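Local atomic coordinates of alpha-galactosidase (Lactobacillus brevis, PDB entry 3MI6), a protein that probably hydrolyses terminal, non-reducing alpha-D-galactose residues from alpha-galactosides such as galactose oligosaccharides, galactomannans and galactolipids. Residues 240-254 with 294-308. Residues are numbered along the deposited sequence; the frame is centred on the assembly and turned at random.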
loop_
_atom_site.group_PDB
_atom_site.type_symbol
_atom_site.label_atom_id
_atom_site.label_comp_id
_atom_site.label_asym_id
_atom_site.label_seq_id
_atom_site.Cartn_x
_atom_site.Cartn_y
_atom_site.Cartn_z
ATOM N N THR D 240 -0.142 14.802 0.999
ATOM C CA THR D 240 0.825 15.874 0.894
ATOM C C THR D 240 2.143 15.408 0.262
ATOM O O THR D 240 2.631 14.314 0.534
ATOM C CB THR D 240 1.107 16.479 2.253
ATOM O OG1 THR D 240 -0.104 17.040 2.753
ATOM C CG2 THR D 240 2.161 17.571 2.134
ATOM N N THR D 241 2.688 16.269 -0.590
ATOM C CA THR D 241 3.937 16.029 -1.280
ATOM C C THR D 241 4.806 17.290 -1.213
ATOM O O THR D 241 4.520 18.219 -0.460
ATOM C CB THR D 241 3.686 15.694 -2.757
ATOM O OG1 THR D 241 3.161 16.848 -3.413
ATOM C CG2 THR D 241 2.693 14.580 -2.896
ATOM N N ASP D 242 5.865 17.327 -2.006
ATOM C CA ASP D 242 6.729 18.486 -2.033
ATOM C C ASP D 242 6.074 19.596 -2.810
ATOM O O ASP D 242 6.500 20.752 -2.717
ATOM C CB ASP D 242 8.076 18.143 -2.651
ATOM C CG ASP D 242 9.034 17.558 -1.644
ATOM O OD1 ASP D 242 9.171 18.133 -0.541
ATOM O OD2 ASP D 242 9.656 16.521 -1.946
ATOM N N GLU D 243 5.022 19.259 -3.558
ATOM C CA GLU D 243 4.370 20.244 -4.420
ATOM C C GLU D 243 3.077 20.885 -3.869
ATOM O O GLU D 243 2.785 22.041 -4.203
ATOM C CB GLU D 243 4.109 19.636 -5.793
ATOM C CG GLU D 243 5.359 19.233 -6.534
ATOM C CD GLU D 243 5.066 18.216 -7.639
ATOM O OE1 GLU D 243 5.038 18.634 -8.825
ATOM O OE2 GLU D 243 4.863 17.003 -7.324
ATOM N N GLN D 244 2.326 20.145 -3.041
ATOM C CA GLN D 244 0.956 20.508 -2.636
ATOM C C GLN D 244 0.588 19.865 -1.303
ATOM O O GLN D 244 1.093 18.782 -0.987
ATOM C CB GLN D 244 -0.054 20.009 -3.686
ATOM C CG GLN D 244 -0.623 18.582 -3.438
ATOM C CD GLN D 244 -0.990 17.811 -4.759
ATOM O OE1 GLN D 244 -0.827 18.333 -5.889
ATOM N NE2 GLN D 244 -1.480 16.558 -4.605
ATOM N N GLY D 245 -0.288 20.507 -0.525
ATOM C CA GLY D 245 -0.873 19.863 0.650
ATOM C C GLY D 245 -0.384 20.233 2.047
ATOM O O GLY D 245 0.709 20.788 2.239
ATOM N N ALA D 246 -1.217 19.883 3.029
ATOM C CA ALA D 246 -1.055 20.281 4.434
ATOM C C ALA D 246 0.017 19.500 5.159
ATOM O O ALA D 246 0.131 18.295 4.996
ATOM C CB ALA D 246 -2.355 20.107 5.170
ATOM N N VAL D 247 0.766 20.193 6.007
ATOM C CA VAL D 247 1.899 19.603 6.714
ATOM C C VAL D 247 2.409 20.499 7.836
ATOM O O VAL D 247 2.569 21.704 7.661
ATOM C CB VAL D 247 3.082 19.338 5.781
ATOM C CG1 VAL D 247 3.364 20.552 4.876
ATOM C CG2 VAL D 247 4.301 18.997 6.612
ATOM N N PHE D 248 2.654 19.897 8.993
ATOM C CA PHE D 248 3.297 20.584 10.102
ATOM C C PHE D 248 4.771 20.245 10.149
ATOM O O PHE D 248 5.182 19.149 9.781
ATOM C CB PHE D 248 2.649 20.162 11.403
ATOM C CG PHE D 248 1.239 20.623 11.537
ATOM C CD1 PHE D 248 0.194 19.808 11.147
ATOM C CD2 PHE D 248 0.958 21.884 12.035
ATOM C CE1 PHE D 248 -1.118 20.239 11.279
ATOM C CE2 PHE D 248 -0.342 22.319 12.151
ATOM C CZ PHE D 248 -1.385 21.495 11.778
ATOM N N GLY D 249 5.567 21.200 10.600
ATOM C CA GLY D 249 6.996 21.004 10.735
ATOM C C GLY D 249 7.422 21.366 12.133
ATOM O O GLY D 249 6.987 22.370 12.675
ATOM N N PHE D 250 8.272 20.547 12.727
ATOM C CA PHE D 250 8.722 20.799 14.084
ATOM C C PHE D 250 10.229 20.728 14.127
ATOM O O PHE D 250 10.812 19.728 13.710
ATOM C CB PHE D 250 8.160 19.736 15.035
ATOM C CG PHE D 250 6.672 19.607 14.989
ATOM C CD1 PHE D 250 6.054 18.945 13.947
ATOM C CD2 PHE D 250 5.892 20.139 15.986
ATOM C CE1 PHE D 250 4.688 18.823 13.902
ATOM C CE2 PHE D 250 4.512 20.019 15.942
ATOM C CZ PHE D 250 3.912 19.361 14.895
ATOM N N ASN D 251 10.871 21.774 14.623
ATOM C CA ASN D 251 12.299 21.671 14.899
ATOM C C ASN D 251 12.683 22.208 16.301
ATOM O O ASN D 251 11.822 22.597 17.087
ATOM C CB ASN D 251 13.131 22.280 13.767
ATOM C CG ASN D 251 14.521 21.645 13.649
ATOM O OD1 ASN D 251 15.011 21.007 14.589
ATOM N ND2 ASN D 251 15.166 21.827 12.494
ATOM N N LEU D 252 13.970 22.219 16.622
ATOM C CA LEU D 252 14.391 22.422 17.999
ATOM C C LEU D 252 15.745 23.102 18.055
ATOM O O LEU D 252 16.726 22.553 17.573
ATOM C CB LEU D 252 14.531 21.062 18.656
ATOM C CG LEU D 252 13.833 20.825 19.977
ATOM C CD1 LEU D 252 14.782 20.042 20.919
ATOM C CD2 LEU D 252 13.341 22.152 20.582
ATOM N N VAL D 253 15.833 24.286 18.645
ATOM C CA VAL D 253 17.157 24.885 18.757
ATOM C C VAL D 253 17.916 24.319 19.948
ATOM O O VAL D 253 17.998 24.954 20.974
ATOM C CB VAL D 253 17.097 26.381 18.890
ATOM C CG1 VAL D 253 18.473 26.954 18.592
ATOM C CG2 VAL D 253 16.053 26.933 17.954
ATOM N N TYR D 254 18.463 23.119 19.789
ATOM C CA TYR D 254 19.133 22.393 20.857
ATOM C C TYR D 254 20.071 21.396 20.202
ATOM O O TYR D 254 19.874 21.038 19.054
ATOM C CB TYR D 254 18.100 21.666 21.717
ATOM C CG TYR D 254 18.651 21.172 23.029
ATOM C CD1 TYR D 254 19.253 22.054 23.920
ATOM C CD2 TYR D 254 18.572 19.822 23.378
ATOM C CE1 TYR D 254 19.766 21.604 25.116
ATOM C CE2 TYR D 254 19.083 19.357 24.569
ATOM C CZ TYR D 254 19.676 20.254 25.439
ATOM O OH TYR D 254 20.201 19.804 26.627
ATOM N N PRO D 294 15.021 24.923 25.793
ATOM C CA PRO D 294 15.484 25.360 24.471
ATOM C C PRO D 294 14.242 25.652 23.659
ATOM O O PRO D 294 13.172 25.152 24.022
ATOM C CB PRO D 294 16.186 24.125 23.911
ATOM C CG PRO D 294 16.393 23.216 25.053
ATOM C CD PRO D 294 15.312 23.500 26.038
ATOM N N GLU D 295 14.360 26.430 22.589
ATOM C CA GLU D 295 13.190 26.795 21.797
ATOM C C GLU D 295 12.734 25.721 20.802
ATOM O O GLU D 295 13.557 25.044 20.163
ATOM C CB GLU D 295 13.439 28.118 21.078
ATOM C CG GLU D 295 13.308 29.305 21.998
ATOM C CD GLU D 295 13.583 30.614 21.311
ATOM O OE1 GLU D 295 14.280 30.621 20.271
ATOM O OE2 GLU D 295 13.099 31.646 21.818
ATOM N N ALA D 296 11.417 25.574 20.674
ATOM C CA ALA D 296 10.829 24.733 19.634
ATOM C C ALA D 296 10.385 25.608 18.472
ATOM O O ALA D 296 9.727 26.612 18.690
ATOM C CB ALA D 296 9.645 23.957 20.197
ATOM N N ILE D 297 10.756 25.241 17.246
ATOM C CA ILE D 297 10.212 25.881 16.027
ATOM C C ILE D 297 8.995 25.120 15.492
ATOM O O ILE D 297 9.078 23.927 15.249
ATOM C CB ILE D 297 11.239 25.943 14.863
ATOM C CG1 ILE D 297 12.615 26.435 15.326
ATOM C CG2 ILE D 297 10.709 26.808 13.747
ATOM C CD1 ILE D 297 12.604 27.794 15.974
ATOM N N LEU D 298 7.876 25.814 15.318
ATOM C CA LEU D 298 6.660 25.227 14.754
ATOM C C LEU D 298 6.234 25.940 13.466
ATOM O O LEU D 298 6.492 27.134 13.276
ATOM C CB LEU D 298 5.515 25.286 15.753
ATOM C CG LEU D 298 5.196 24.007 16.521
ATOM C CD1 LEU D 298 6.388 23.627 17.394
ATOM C CD2 LEU D 298 3.963 24.182 17.390
ATOM N N SER D 299 5.574 25.202 12.577
ATOM C CA SER D 299 5.212 25.737 11.270
ATOM C C SER D 299 4.181 24.872 10.550
ATOM O O SER D 299 4.117 23.650 10.739
ATOM C CB SER D 299 6.460 25.897 10.403
ATOM O OG SER D 299 6.232 26.849 9.392
ATOM N N TYR D 300 3.369 25.526 9.733
ATOM C CA TYR D 300 2.371 24.840 8.952
ATOM C C TYR D 300 2.277 25.496 7.586
ATOM O O TYR D 300 2.648 26.654 7.415
ATOM C CB TYR D 300 1.012 24.878 9.634
ATOM C CG TYR D 300 -0.119 24.415 8.726
ATOM C CD1 TYR D 300 -0.679 25.275 7.784
ATOM C CD2 TYR D 300 -0.625 23.118 8.811
ATOM C CE1 TYR D 300 -1.694 24.866 6.949
ATOM C CE2 TYR D 300 -1.656 22.695 7.981
ATOM C CZ TYR D 300 -2.186 23.577 7.050
ATOM O OH TYR D 300 -3.205 23.167 6.212
ATOM N N THR D 301 1.789 24.732 6.616
ATOM C CA THR D 301 1.445 25.259 5.308
ATOM C C THR D 301 0.470 24.305 4.635
ATOM O O THR D 301 0.358 23.148 5.025
ATOM C CB THR D 301 2.675 25.446 4.411
ATOM O OG1 THR D 301 2.251 25.997 3.169
ATOM C CG2 THR D 301 3.334 24.133 4.136
ATOM N N SER D 302 -0.247 24.793 3.632
ATOM C CA SER D 302 -1.161 23.947 2.874
ATOM C C SER D 302 -0.593 23.790 1.478
ATOM O O SER D 302 -1.170 23.115 0.613
ATOM C CB SER D 302 -2.533 24.604 2.784
ATOM O OG SER D 302 -3.086 24.791 4.072
ATOM N N ALA D 303 0.548 24.433 1.263
ATOM C CA ALA D 303 1.132 24.503 -0.045
ATOM C C ALA D 303 2.262 23.479 -0.261
ATOM O O ALA D 303 3.073 23.611 -1.195
ATOM C CB ALA D 303 1.590 25.905 -0.315
ATOM N N GLY D 304 2.298 22.447 0.585
ATOM C CA GLY D 304 3.262 21.365 0.416
ATOM C C GLY D 304 4.639 21.550 1.036
ATOM O O GLY D 304 4.987 22.618 1.555
HETATM N N MSE D 305 5.445 20.501 0.963
HETATM C CA MSE D 305 6.687 20.464 1.746
HETATM C C MSE D 305 7.823 21.374 1.256
HETATM O O MSE D 305 8.634 21.851 2.062
HETATM C CB MSE D 305 7.174 19.027 1.935
HETATM C CG MSE D 305 6.164 18.153 2.661
HETATM SE SE MSE D 305 6.716 16.298 2.952
HETATM C CE MSE D 305 6.571 15.544 1.153
ATOM N N ASN D 306 7.890 21.623 -0.047
ATOM C CA ASN D 306 8.883 22.566 -0.531
ATOM C C ASN D 306 8.636 23.890 0.168
ATOM O O ASN D 306 9.580 24.524 0.694
ATOM C CB ASN D 306 8.807 22.738 -2.043
ATOM C CG ASN D 306 9.736 21.776 -2.810
ATOM O OD1 ASN D 306 10.896 21.548 -2.444
ATOM N ND2 ASN D 306 9.224 21.238 -3.901
ATOM N N GLN D 307 7.358 24.288 0.201
ATOM C CA GLN D 307 6.956 25.553 0.801
ATOM C C GLN D 307 7.321 25.567 2.279
ATOM O O GLN D 307 7.873 26.546 2.780
ATOM C CB GLN D 307 5.466 25.819 0.587
ATOM C CG GLN D 307 4.937 27.089 1.276
ATOM C CD GLN D 307 5.639 28.384 0.833
ATOM O OE1 GLN D 307 5.965 29.257 1.668
ATOM N NE2 GLN D 307 5.874 28.518 -0.475
ATOM N N LEU D 308 7.055 24.460 2.969
ATOM C CA LEU D 308 7.442 24.336 4.362
ATOM C C LEU D 308 8.944 24.506 4.555
ATOM O O LEU D 308 9.373 25.228 5.446
ATOM C CB LEU D 308 6.985 23.003 4.935
ATOM C CG LEU D 308 7.242 22.838 6.429
ATOM C CD1 LEU D 308 6.276 23.687 7.243
ATOM C CD2 LEU D 308 7.099 21.386 6.800
HETATM O O HOH W 1 5.559 23.596 -2.243
HETATM O O HOH W 2 16.855 27.347 22.160
#
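Phe248 and Tyr300 are cross-strand neighbours in a non-hydrogen-bonded pair of two antiparallel strands, 247-252 and 296-301, whose directions differ by 166°. Tyr300 CD2 lies over one face of the Phe248 ring, offset toward its rim, and the two ring planes are inclined at 58°. The phenol, swung away from its own backbone N (chi1 169°), runs on past Phe248 until its OH meets Ala246 CB at 3.3 Å; the same OH shares a hydrogen bond with Ser302 OG. Cutting Phe248 back to an alanine would probably open a gap beside Tyr300 CD2 and leave the phenol held mainly through its OH. Farther along this face, Phe250 CD2 touches Leu298 CD1 at 3.8 Å, and Leu184 and Leu186 of strand 174-186 cover the two phenylalanines. On the opposite face of the sheet, with Thr301, Val247 divides its branches: CG1 sits beside Thr301 CG2, while CG2 meets Leu308 CD2 of the following helix at 3.7 Å. Side-chain-free Gly249 lets that same leucine methyl approach its CA. Backbone bonds tie the strands together, among them Asn251 N to Ile297 O at 2.9 Å.

Around Ser302 and Ala303 the contact is more open to solvent: both are exposed, the bonds of Gly245 to Ser302 and Gly304 are weak, and a water links Asp242 O, Ala303 O and Gln307 N. Yet Thr241 O accepts a nearly straight bond from Met305 N (2.8 Å) at the helix start, while Asp242 OD1, beside Met305 CB, forms a salt bridge with Arg640. The two strands lie side by side at the middle of the large antiparallel sheet in the N-terminal beta domain of a family 36 glycoside hydrolase, where the chain leaves its last strand for helix 305-319 and the catalytic barrel.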